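Local coordinates for protein sulfite dehydrogenase (Paracoccus pantotrophus, PDB 2XTS) that probably oxidises protein-bound sulfane sulfur at a molybdenum cofactor within a complex that also carries heme c for electron transfer, at residues 212-217 / 221-226. Numbering follows the deposited sequence. Where two conformers were deposited one is given.
Sequences RLVVPG and NMWVKW. With MTE (phosphonic acidmono-(2-amino-5,6-dimercapto-4-oxo-3,7,8a,9,10,10a-hexahydro-4H-8-oxa-1,3,9,10-tetraaza-anthracen-7-ylmethyl)ester), chain E; 2MO (molybdenum (IV)oxide), chain F.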
loop_
_atom_site.group_PDB
_atom_site.type_symbol
_atom_site.label_atom_id
_atom_site.label_comp_id
_atom_site.label_asym_id
_atom_site.label_seq_id
_atom_site.Cartn_x
_atom_site.Cartn_y
_atom_site.Cartn_z
ATOM N N ARG A 212 -12.705 -2.120 -11.562
ATOM C CA ARG A 212 -12.774 -0.742 -12.048
ATOM C C ARG A 212 -11.897 -0.578 -13.277
ATOM O O ARG A 212 -10.968 -1.358 -13.482
ATOM C CB ARG A 212 -12.337 0.274 -10.983
ATOM C CG ARG A 212 -10.817 0.386 -10.814
ATOM C CD ARG A 212 -10.422 1.445 -9.813
ATOM N NE ARG A 212 -10.952 2.754 -10.193
ATOM C CZ ARG A 212 -11.084 3.770 -9.349
ATOM N NH1 ARG A 212 -10.548 3.720 -8.138
ATOM N NH2 ARG A 212 -11.690 4.883 -9.748
ATOM N N LEU A 213 -12.139 0.479 -14.045
ATOM C CA LEU A 213 -11.161 0.906 -15.016
ATOM C C LEU A 213 -10.058 1.741 -14.397
ATOM O O LEU A 213 -10.313 2.578 -13.539
ATOM C CB LEU A 213 -11.818 1.718 -16.134
ATOM C CG LEU A 213 -12.888 0.992 -16.948
ATOM C CD1 LEU A 213 -13.382 1.856 -18.114
ATOM C CD2 LEU A 213 -12.385 -0.359 -17.454
ATOM N N VAL A 214 -8.854 1.502 -14.895
ATOM C CA VAL A 214 -7.651 2.277 -14.610
ATOM C C VAL A 214 -7.236 2.874 -15.950
ATOM O O VAL A 214 -7.052 2.136 -16.939
ATOM C CB VAL A 214 -6.541 1.410 -13.966
ATOM C CG1 VAL A 214 -5.217 2.144 -13.952
ATOM C CG2 VAL A 214 -6.974 1.044 -12.573
ATOM N N VAL A 215 -7.169 4.216 -16.010
ATOM C CA VAL A 215 -6.985 4.966 -17.275
ATOM C C VAL A 215 -5.779 5.895 -17.112
ATOM O O VAL A 215 -5.922 7.066 -16.742
ATOM C CB VAL A 215 -8.265 5.771 -17.613
ATOM C CG1 VAL A 215 -8.171 6.324 -19.035
ATOM C CG2 VAL A 215 -9.542 4.910 -17.386
ATOM N N PRO A 216 -4.569 5.364 -17.307
ATOM C CA PRO A 216 -3.388 6.100 -16.887
ATOM C C PRO A 216 -3.285 7.508 -17.483
ATOM O O PRO A 216 -3.410 7.716 -18.689
ATOM C CB PRO A 216 -2.252 5.208 -17.329
ATOM C CG PRO A 216 -2.833 3.849 -17.195
ATOM C CD PRO A 216 -4.212 3.997 -17.715
ATOM N N GLY A 217 -3.115 8.468 -16.592
ATOM C CA GLY A 217 -2.917 9.846 -16.975
ATOM C C GLY A 217 -4.177 10.645 -17.238
ATOM O O GLY A 217 -4.088 11.851 -17.465
ATOM N N ASN A 221 -12.707 10.904 -13.427
ATOM C CA ASN A 221 -14.056 10.513 -13.806
ATOM C C ASN A 221 -14.092 9.338 -14.775
ATOM O O ASN A 221 -15.060 8.570 -14.777
ATOM C CB ASN A 221 -14.840 11.706 -14.369
ATOM C CG ASN A 221 -16.288 11.355 -14.650
ATOM O OD1 ASN A 221 -16.674 11.182 -15.815
ATOM N ND2 ASN A 221 -17.071 11.130 -13.601
ATOM N N MET A 222 -13.061 9.178 -15.585
ATOM C CA MET A 222 -13.077 8.128 -16.573
ATOM C C MET A 222 -12.716 6.770 -15.974
ATOM O O MET A 222 -12.863 5.755 -16.643
ATOM C CB MET A 222 -12.183 8.521 -17.719
ATOM C CG MET A 222 -12.631 9.822 -18.360
ATOM S SD MET A 222 -11.559 10.290 -19.741
ATOM C CE MET A 222 -12.289 9.369 -21.084
ATOM N N TRP A 223 -12.260 6.760 -14.713
ATOM C CA TRP A 223 -11.884 5.516 -14.039
ATOM C C TRP A 223 -13.153 4.862 -13.495
ATOM O O TRP A 223 -13.396 4.827 -12.276
ATOM C CB TRP A 223 -10.860 5.792 -12.929
ATOM C CG TRP A 223 -9.522 6.308 -13.377
ATOM C CD1 TRP A 223 -9.257 7.329 -14.244
ATOM C CD2 TRP A 223 -8.284 5.910 -12.831
ATOM N NE1 TRP A 223 -7.906 7.531 -14.328
ATOM C CE2 TRP A 223 -7.283 6.658 -13.471
ATOM C CE3 TRP A 223 -7.914 4.917 -11.923
ATOM C CZ2 TRP A 223 -5.940 6.485 -13.194
ATOM C CZ3 TRP A 223 -6.595 4.746 -11.638
ATOM C CH2 TRP A 223 -5.611 5.527 -12.268
ATOM N N VAL A 224 -13.999 4.388 -14.403
ATOM C CA VAL A 224 -15.326 3.897 -14.066
ATOM C C VAL A 224 -15.209 2.747 -13.043
ATOM O O VAL A 224 -14.518 1.752 -13.281
ATOM C CB VAL A 224 -16.096 3.459 -15.335
ATOM C CG1 VAL A 224 -17.462 2.887 -14.955
ATOM C CG2 VAL A 224 -16.255 4.608 -16.307
ATOM N N LYS A 225 -15.909 2.900 -11.927
ATOM C CA LYS A 225 -15.931 1.913 -10.854
ATOM C C LYS A 225 -17.115 0.958 -11.003
ATOM O O LYS A 225 -18.144 1.285 -11.602
ATOM C CB LYS A 225 -16.001 2.644 -9.510
ATOM C CG LYS A 225 -14.750 3.371 -9.155
ATOM C CD LYS A 225 -14.786 4.037 -7.781
ATOM C CE LYS A 225 -15.745 5.200 -7.672
ATOM N NZ LYS A 225 -15.766 5.697 -6.279
ATOM N N TRP A 226 -16.959 -0.232 -10.435
ATOM C CA TRP A 226 -18.002 -1.262 -10.483
ATOM C C TRP A 226 -18.415 -1.482 -11.935
ATOM O O TRP A 226 -19.593 -1.556 -12.260
ATOM C CB TRP A 226 -19.225 -0.901 -9.592
ATOM C CG TRP A 226 -18.864 -0.335 -8.245
ATOM C CD1 TRP A 226 -18.402 -1.052 -7.185
ATOM C CD2 TRP A 226 -18.958 1.018 -7.801
ATOM N NE1 TRP A 226 -18.181 -0.229 -6.113
ATOM C CE2 TRP A 226 -18.504 1.048 -6.472
ATOM C CE3 TRP A 226 -19.403 2.201 -8.379
ATOM C CZ2 TRP A 226 -18.428 2.223 -5.739
ATOM C CZ3 TRP A 226 -19.349 3.362 -7.645
ATOM C CH2 TRP A 226 -18.846 3.375 -6.342
HETATM N N1 MTE E . -17.488 5.230 -11.337
HETATM C C2 MTE E . -18.780 5.066 -11.079
HETATM N N2 MTE E . -19.382 3.925 -11.480
HETATM N N3 MTE E . -19.501 5.987 -10.412
HETATM C C4 MTE E . -18.961 7.160 -9.970
HETATM O O4 MTE E . -19.694 7.957 -9.347
HETATM N N5 MTE E . -16.906 8.599 -9.929
HETATM C C6 MTE E . -15.771 8.862 -10.784
HETATM C C7 MTE E . -14.813 7.693 -10.951
HETATM N N8 MTE E . -15.542 6.502 -11.302
HETATM C C9 MTE E . -17.563 7.423 -10.242
HETATM C C10 MTE E . -16.838 6.378 -10.976
HETATM C "C1'" MTE E . -14.978 10.085 -10.360
HETATM S "S1'" MTE E . -15.642 11.673 -10.678
HETATM C "C2'" MTE E . -13.740 9.982 -9.819
HETATM S "S2'" MTE E . -12.760 11.359 -9.506
HETATM C "C3'" MTE E . -13.180 8.609 -9.517
HETATM O "O3'" MTE E . -14.100 7.527 -9.737
HETATM C "C4'" MTE E . -12.779 8.522 -8.056
HETATM O "O4'" MTE E . -12.172 7.249 -7.797
HETATM P P MTE E . -12.080 6.818 -6.255
HETATM O O1P MTE E . -11.192 7.964 -5.685
HETATM O O2P MTE E . -13.431 6.854 -5.619
HETATM O O3P MTE E . -11.364 5.511 -6.260
HETATM MO MO 2MO F . -13.863 13.225 -10.483
HETATM O OT1 2MO F . -13.133 13.485 -12.101
HETATM O OT2 2MO F . -15.365 14.428 -10.119
#
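Arg212 NH2 reaches the carbonyl Trp223 O at 3.1 Å, close to its own guanidinium plane, and the same nitrogen donates almost straight (175°) to O4' of the pterin cofactor MTE. NH1 takes the phosphate oxygen MTE O3P at 2.7 Å. Three bonds at its edge thus fix the guanidinium's rotation, while Lys225 CG covers one face and the rim of the indole, at Trp223 CE3, lies over the opposite one. Arg212 and Lys225 run side by side in the same direction; a bend at chi3 (-68°) carries Lys225 NZ to MTE O2P at 2.7 Å, so two cations share the phosphate and would probably offset its charge. Trp223 O is gripped a second time by MTE N8, and the backbone of Lys225 pairs with the pterin through N to MTE N1 and O to MTE N2, the pocket chemistry of this molybdopterin-binding domain.

Behind this shell, Leu213 N donates to Val224 O at 2.8 Å, tying the strand to the loop. Trp223, centre of an inverse gamma turn, lays one indole face on the chain: Val214 CA stands 4.1 Å from the centroid of its six-membered ring, 21° off the normal, and Val215 CB makes a similar CH-pi contact with the five-membered ring. An alanine in place of Trp223 would probably open a gap above Val214 and Val215 and strip the Arg212 guanidinium of cover on one face. Indole NE1 is hydrogen-bonded to Trp218 O.

Strand 212-214 pairs antiparallel with strand 193-198, strand 112-119 packs on Val214 and Trp223 through Thr114, Ala116 and Cys118, and Phe183 of strand 181-184 touches Leu213, Val215 and Met222.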